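Local coordinates for ATP-dependent Clp protease adapter protein ClpS 2 (Agrobacterium tumefaciens, PDB 4YJM) that probably adjusts the specificity of ClpAP-mediated, ATP-dependent protein degradation, acting as an N-degron adaptor that binds the N-terminal domain of the chaperone ClpA, at residues 41-44 / 48-51; 34-39 / 56-61; 83-88 / 95-100. All coordinates share one frame; numbering follows the deposited sequence.

Interaction 1: residues 41-44 / 48-51; sequences VVLK and RMSE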
# COMPACT_ATOMS: atom_id res chain seq x y z
N VAL A 41 -4.52 5.39 8.60
CA VAL A 41 -5.40 4.41 9.23
C VAL A 41 -5.63 3.23 8.28
O VAL A 41 -5.78 2.11 8.75
CB VAL A 41 -6.73 5.05 9.67
CG1 VAL A 41 -6.45 6.14 10.68
CG2 VAL A 41 -7.47 5.67 8.50
N VAL A 42 -5.56 3.44 6.97
CA VAL A 42 -5.60 2.31 6.04
C VAL A 42 -4.37 1.40 6.22
O VAL A 42 -4.50 0.18 6.32
CB VAL A 42 -5.68 2.76 4.58
CG1 VAL A 42 -5.45 1.59 3.61
CG2 VAL A 42 -7.05 3.38 4.33
N LEU A 43 -3.19 2.00 6.29
CA LEU A 43 -1.96 1.23 6.50
C LEU A 43 -1.99 0.47 7.82
O LEU A 43 -1.48 -0.65 7.92
CB LEU A 43 -0.74 2.16 6.50
CG LEU A 43 -0.43 2.84 5.16
CD1 LEU A 43 0.72 3.79 5.28
CD2 LEU A 43 -0.09 1.81 4.08
N LYS A 44 -2.54 1.09 8.86
CA LYS A 44 -2.65 0.42 10.14
C LYS A 44 -3.62 -0.79 10.04
O LYS A 44 -3.33 -1.89 10.54
CB LYS A 44 -3.11 1.40 11.23
CG LYS A 44 -3.23 0.79 12.64
CD LYS A 44 -1.89 0.26 13.14
CE LYS A 44 -1.93 -0.06 14.63
NZ LYS A 44 -0.58 -0.34 15.18
N ARG A 48 -1.07 -3.53 9.43
CA ARG A 48 -0.61 -3.50 10.81
C ARG A 48 0.57 -2.54 10.99
O ARG A 48 1.37 -2.69 11.91
CB ARG A 48 -0.25 -4.93 11.27
CG ARG A 48 -1.43 -5.92 11.16
CD ARG A 48 -1.05 -7.34 11.59
NE ARG A 48 -0.59 -7.40 12.97
CZ ARG A 48 0.10 -8.40 13.50
NH1 ARG A 48 0.42 -9.45 12.76
NH2 ARG A 48 0.47 -8.35 14.77
N MET A 49 0.68 -1.54 10.12
CA MET A 49 1.84 -0.65 10.08
C MET A 49 1.68 0.53 11.05
O MET A 49 0.61 1.15 11.12
CB MET A 49 2.07 -0.20 8.63
CG MET A 49 3.27 0.65 8.43
SD MET A 49 3.49 0.96 6.69
CE MET A 49 4.26 -0.61 6.19
N SER A 50 2.71 0.85 11.83
CA SER A 50 2.55 1.90 12.83
C SER A 50 2.48 3.27 12.17
O SER A 50 2.84 3.44 10.99
CB SER A 50 3.70 1.88 13.84
OG SER A 50 4.89 2.26 13.19
N GLU A 51 2.06 4.26 12.95
CA GLU A 51 1.99 5.63 12.46
C GLU A 51 3.34 6.12 11.89
O GLU A 51 3.40 6.54 10.74
CB GLU A 51 1.52 6.55 13.57
CG GLU A 51 1.23 7.95 13.09
CD GLU A 51 0.31 8.68 14.03
OE1 GLU A 51 -0.84 8.21 14.20
OE2 GLU A 51 0.73 9.71 14.59
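In Lys44 the chain turns at its second torsion (chi2 61°), which lays the methylene CD against the carbonyl oxygen of Met49, with CD and O 3.3 Å apart. Met49 has CG anti to its backbone N (chi1 -177°) and an extended second torsion, which carries the sulfur to Leu43, and Met49 SD comes within 4.2 Å of Leu43 CD1. Two main-chain bonds accompany these contacts. Met49 N gives a nearly straight hydrogen bond (168°) to Leu43 O at 3.2 Å, while Arg48 N makes a weak, bent one to Lys44 O at 3.0 Å. The donor of the first lies six positions after its acceptor, against four in an alpha-helix, so it closes a wider loop than an ordinary helical turn. This is how helix 36-47 ends: Arg48, with positive phi, is the first residue to leave helical geometry, and two residues later Ser50 occupies the N-cap position of helix 51-64. The hydroxyl OG of Ser50 is hydrogen-bonded to OG1 of Thr53 in the first turn of that helix. Leucine suits the place of Leu43, which is buried and also packs on Phe97 of strand 97-101; Met49 remains partly exposed. Lys44 and Arg48 suit exposed positions: the aliphatic part of the lysine covers the backbone of Met49, and Arg48, whose CB points away from helix 36-47, is poorly ordered.

Interaction 2: residues 34-39 / 56-61; sequences TPREFV and RVMMTA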
# COMPACT_ATOMS: atom_id res chain seq x y z
N THR A 34 -5.86 12.13 -1.46
CA THR A 34 -6.23 11.32 -0.32
C THR A 34 -5.62 11.93 0.93
O THR A 34 -4.41 12.14 0.98
CB THR A 34 -5.74 9.85 -0.48
OG1 THR A 34 -6.14 9.31 -1.76
CG2 THR A 34 -6.31 8.98 0.64
N PRO A 35 -6.43 12.17 1.98
CA PRO A 35 -5.82 12.77 3.17
C PRO A 35 -4.78 11.88 3.84
O PRO A 35 -4.96 10.66 3.96
CB PRO A 35 -7.01 12.99 4.12
CG PRO A 35 -8.22 12.95 3.26
CD PRO A 35 -7.90 12.04 2.11
N ARG A 36 -3.71 12.52 4.29
CA ARG A 36 -2.60 11.86 4.95
C ARG A 36 -3.08 10.98 6.11
O ARG A 36 -2.64 9.85 6.27
CB ARG A 36 -1.61 12.93 5.44
CG ARG A 36 -0.36 12.44 6.15
CD ARG A 36 0.67 13.56 6.34
NE ARG A 36 0.99 14.23 5.07
CZ ARG A 36 0.53 15.42 4.69
NH1 ARG A 36 -0.28 16.13 5.47
NH2 ARG A 36 0.89 15.90 3.51
N GLU A 37 -4.01 11.49 6.90
CA GLU A 37 -4.47 10.78 8.08
C GLU A 37 -5.34 9.58 7.71
O GLU A 37 -5.40 8.61 8.47
CB GLU A 37 -5.22 11.73 9.01
CG GLU A 37 -4.32 12.72 9.71
CD GLU A 37 -3.16 12.05 10.43
OE1 GLU A 37 -3.34 10.91 10.91
OE2 GLU A 37 -2.07 12.64 10.48
N PHE A 38 -6.00 9.63 6.55
CA PHE A 38 -6.75 8.48 6.05
C PHE A 38 -5.79 7.38 5.65
O PHE A 38 -6.01 6.22 5.97
CB PHE A 38 -7.64 8.85 4.85
CG PHE A 38 -8.51 7.70 4.37
CD1 PHE A 38 -9.64 7.30 5.10
CD2 PHE A 38 -8.22 7.02 3.20
CE1 PHE A 38 -10.45 6.23 4.65
CE2 PHE A 38 -9.00 5.96 2.77
CZ PHE A 38 -10.11 5.57 3.48
N VAL A 39 -4.71 7.73 4.95
CA VAL A 39 -3.74 6.70 4.52
C VAL A 39 -3.13 6.03 5.73
O VAL A 39 -2.92 4.81 5.73
CB VAL A 39 -2.62 7.27 3.61
CG1 VAL A 39 -1.64 6.19 3.13
CG2 VAL A 39 -3.23 7.93 2.41
N ARG A 56 6.72 7.43 6.98
CA ARG A 56 7.93 7.30 6.19
C ARG A 56 7.58 6.68 4.81
O ARG A 56 8.20 6.97 3.78
CB ARG A 56 8.97 6.47 6.95
CG ARG A 56 9.45 7.16 8.24
CD ARG A 56 10.38 6.29 9.07
NE ARG A 56 11.63 6.00 8.39
CZ ARG A 56 12.56 5.17 8.84
NH1 ARG A 56 12.38 4.52 9.98
NH2 ARG A 56 13.67 4.97 8.14
N VAL A 57 6.57 5.82 4.80
CA VAL A 57 6.17 5.18 3.54
C VAL A 57 5.58 6.25 2.59
O VAL A 57 5.97 6.36 1.42
CB VAL A 57 5.17 4.02 3.79
CG1 VAL A 57 4.58 3.51 2.47
CG2 VAL A 57 5.87 2.86 4.52
N MET A 58 4.71 7.09 3.12
CA MET A 58 4.20 8.25 2.37
C MET A 58 5.25 9.23 1.85
O MET A 58 5.21 9.62 0.67
CB MET A 58 3.24 8.95 3.26
CG MET A 58 1.99 8.10 3.49
SD MET A 58 0.67 9.05 4.30
CE MET A 58 1.08 8.84 6.01
N MET A 59 6.13 9.71 2.71
CA MET A 59 7.21 10.57 2.26
C MET A 59 7.93 9.94 1.09
O MET A 59 8.30 10.62 0.14
CB MET A 59 8.21 10.85 3.39
CG MET A 59 7.74 11.86 4.41
SD MET A 59 9.02 12.21 5.63
CE MET A 59 10.28 12.97 4.61
N THR A 60 8.13 8.62 1.14
CA THR A 60 8.83 7.94 0.07
C THR A 60 8.00 8.00 -1.21
O THR A 60 8.53 8.25 -2.30
CB THR A 60 9.14 6.46 0.42
OG1 THR A 60 10.04 6.41 1.53
CG2 THR A 60 9.78 5.73 -0.75
N ALA A 61 6.70 7.76 -1.07
CA ALA A 61 5.81 7.73 -2.22
C ALA A 61 5.76 9.13 -2.84
O ALA A 61 5.81 9.28 -4.06
CB ALA A 61 4.41 7.25 -1.80
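Met58 bridges helices 51-64 and 36-47, meeting Val39 and Arg36. Its CB leaves helix 51-64 toward the other helix, and the next atom, CG, placed opposite the residue's own carbonyl carbon (chi1 -67°), lies 4.1 Å from Val39 CG1. The sulfur makes the closest approach to the valine: Met58 SD rests 3.8 Å from Val39 CB and also touches Val39 CG1, the valine and the methionine lying side by side and pointing opposite ways. A bend at the last torsion (chi3 -87°) then carries the methyl to the first turn of helix 36-47, where Met58 CE lies 3.9 Å from Arg36 CG and equally far from Arg36 O. In ClpS adaptors the pocket for the N-terminal residue of a substrate is formed in part between these two helices, and as in its relatives Arg36, Val39 and Met58 probably line it. A flexible methionine suits such a wall because its thioether can follow the contours of its neighbours. Val39 is buried and compact, whereas Arg36, at the exposed margin, offers its aliphatic CG to the methionine. Met58 also packs on Leu28 of strand 23-29.

Interaction 3: residues 83-88 / 95-100; sequences EATDLG and LMFTTE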
# COMPACT_ATOMS: atom_id res chain seq x y z
N GLU A 83 -7.88 -4.73 -0.89
CA GLU A 83 -8.65 -4.28 0.29
C GLU A 83 -8.30 -2.85 0.63
O GLU A 83 -9.20 -2.04 0.94
CB GLU A 83 -8.39 -5.19 1.51
CG GLU A 83 -9.06 -6.55 1.37
CD GLU A 83 -8.79 -7.46 2.58
OE1 GLU A 83 -8.00 -7.06 3.45
OE2 GLU A 83 -9.37 -8.57 2.64
N ALA A 84 -7.01 -2.53 0.55
CA ALA A 84 -6.55 -1.19 0.93
C ALA A 84 -7.01 -0.15 -0.12
O ALA A 84 -7.49 0.94 0.21
CB ALA A 84 -5.06 -1.18 1.07
N THR A 85 -6.90 -0.50 -1.38
CA THR A 85 -7.44 0.35 -2.43
C THR A 85 -8.94 0.58 -2.31
O THR A 85 -9.42 1.68 -2.57
CB THR A 85 -7.16 -0.23 -3.81
OG1 THR A 85 -5.74 -0.31 -4.04
CG2 THR A 85 -7.77 0.61 -4.88
N ASP A 86 -9.69 -0.48 -2.00
CA ASP A 86 -11.13 -0.39 -1.92
C ASP A 86 -11.55 0.58 -0.82
O ASP A 86 -12.57 1.24 -0.93
CB ASP A 86 -11.78 -1.77 -1.64
CG ASP A 86 -11.87 -2.69 -2.89
OD1 ASP A 86 -11.65 -2.20 -4.02
OD2 ASP A 86 -12.14 -3.90 -2.71
N LEU A 87 -10.80 0.64 0.26
CA LEU A 87 -11.17 1.54 1.34
C LEU A 87 -11.15 2.99 0.82
O LEU A 87 -12.06 3.79 1.10
CB LEU A 87 -10.23 1.35 2.53
CG LEU A 87 -10.47 0.09 3.38
CD1 LEU A 87 -9.25 -0.22 4.22
CD2 LEU A 87 -11.74 0.30 4.25
N GLY A 88 -10.14 3.33 0.02
CA GLY A 88 -10.06 4.67 -0.54
C GLY A 88 -11.11 4.91 -1.59
O GLY A 88 -11.82 5.94 -1.61
N LEU A 95 -6.81 6.97 -3.78
CA LEU A 95 -5.84 6.07 -3.14
C LEU A 95 -5.70 4.73 -3.86
O LEU A 95 -6.67 4.01 -4.07
CB LEU A 95 -6.25 5.81 -1.68
CG LEU A 95 -5.32 4.91 -0.87
CD1 LEU A 95 -3.94 5.57 -0.71
CD2 LEU A 95 -5.95 4.67 0.46
N MET A 96 -4.47 4.40 -4.20
CA MET A 96 -4.16 3.18 -4.96
C MET A 96 -2.97 2.40 -4.43
O MET A 96 -1.87 2.97 -4.24
CB MET A 96 -3.89 3.57 -6.43
CG MET A 96 -3.55 2.38 -7.34
SD MET A 96 -4.93 1.24 -7.54
CE MET A 96 -6.16 2.36 -8.16
N PHE A 97 -3.19 1.11 -4.18
CA PHE A 97 -2.13 0.15 -3.89
C PHE A 97 -2.04 -0.83 -5.06
O PHE A 97 -3.06 -1.24 -5.59
CB PHE A 97 -2.39 -0.61 -2.63
CG PHE A 97 -2.35 0.23 -1.39
CD1 PHE A 97 -1.29 0.11 -0.51
CD2 PHE A 97 -3.39 1.11 -1.08
CE1 PHE A 97 -1.26 0.87 0.65
CE2 PHE A 97 -3.37 1.85 0.08
CZ PHE A 97 -2.32 1.74 0.94
N THR A 98 -0.81 -1.17 -5.47
CA THR A 98 -0.60 -2.08 -6.61
C THR A 98 0.31 -3.22 -6.18
O THR A 98 0.90 -3.18 -5.11
CB THR A 98 0.03 -1.34 -7.82
OG1 THR A 98 1.35 -0.92 -7.45
CG2 THR A 98 -0.73 -0.11 -8.18
N THR A 99 0.45 -4.26 -7.01
CA THR A 99 1.49 -5.26 -6.77
C THR A 99 2.46 -5.30 -7.93
O THR A 99 2.14 -4.97 -9.06
CB THR A 99 0.91 -6.67 -6.59
OG1 THR A 99 0.37 -7.14 -7.83
CG2 THR A 99 -0.19 -6.69 -5.52
N GLU A 100 3.68 -5.74 -7.64
CA GLU A 100 4.63 -6.00 -8.68
C GLU A 100 5.57 -7.08 -8.22
O GLU A 100 5.90 -7.20 -7.05
CB GLU A 100 5.40 -4.74 -9.12
CG GLU A 100 6.35 -4.19 -8.16
CD GLU A 100 7.01 -2.89 -8.69
OE1 GLU A 100 6.27 -1.94 -9.05
OE2 GLU A 100 8.25 -2.86 -8.75
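Ala84 sets its methyl over one face of the Phe97 ring, a CH-pi contact in which CB stands 3.7 Å from the ring centroid and 19° off the ring normal. A side chain this small lets the helix lie close to the aromatic ring. The carbonyl of the same residue meets Leu95, whose CD2 lies 4.0 Å from Ala84 O and at the edge of the Phe97 ring, in its plane. Next comes Thr85, which supplies the polar link. Its hydroxyl lies opposite its own carbonyl carbon (chi1 -62°) and accepts a hydrogen bond from the backbone: Phe97 N to Thr85 OG1 is 2.9 Å, nearly straight at 164°. That hydroxyl is also hydrogen-bonded to Ala81 O, one turn earlier, so two bonds fix its rotation. The threonine methyl packs against the Met96 thioether, Thr85 CG2 to Met96 SD 3.9 Å, and also touches the carbonyl oxygen of Leu95. One turn on, Gly88 CA comes within 4.1 Å of Leu95 CB; the absence of a side chain on this side makes the approach possible. Helix 74-91 thus lies against strand 97-101 and the residues leading into it; that strand is at one edge of the antiparallel sheet and pairs with strand 23-29, for example Thr98 with Met27. Helix 36-47 packs onto the same site, bringing Leu43 to Phe97, and Val42 and Phe47 to Ala84.

How the interactions relate
Helix 36-47 is shared by interactions 1 and 2, at its C-terminal and N-terminal parts, and both pair it with what follows: the turn in one case, helix 51-64 in the other. Both are partly buried and reach the surface. Interaction 1 relies on main-chain hydrogen bonds at the end of the helix, interaction 2 on apolar packing between two helices. Interaction 3 is the buried one; it joins a helix to an edge strand through ring packing and a threonine bond. The three meet directly: Met49 SD packs 3.7 Å from Val57 CG2, Val42 CG1 lies 3.8 Å from Ala84 CB, and Phe38 CE2 is 3.7 Å from Gly88 CA.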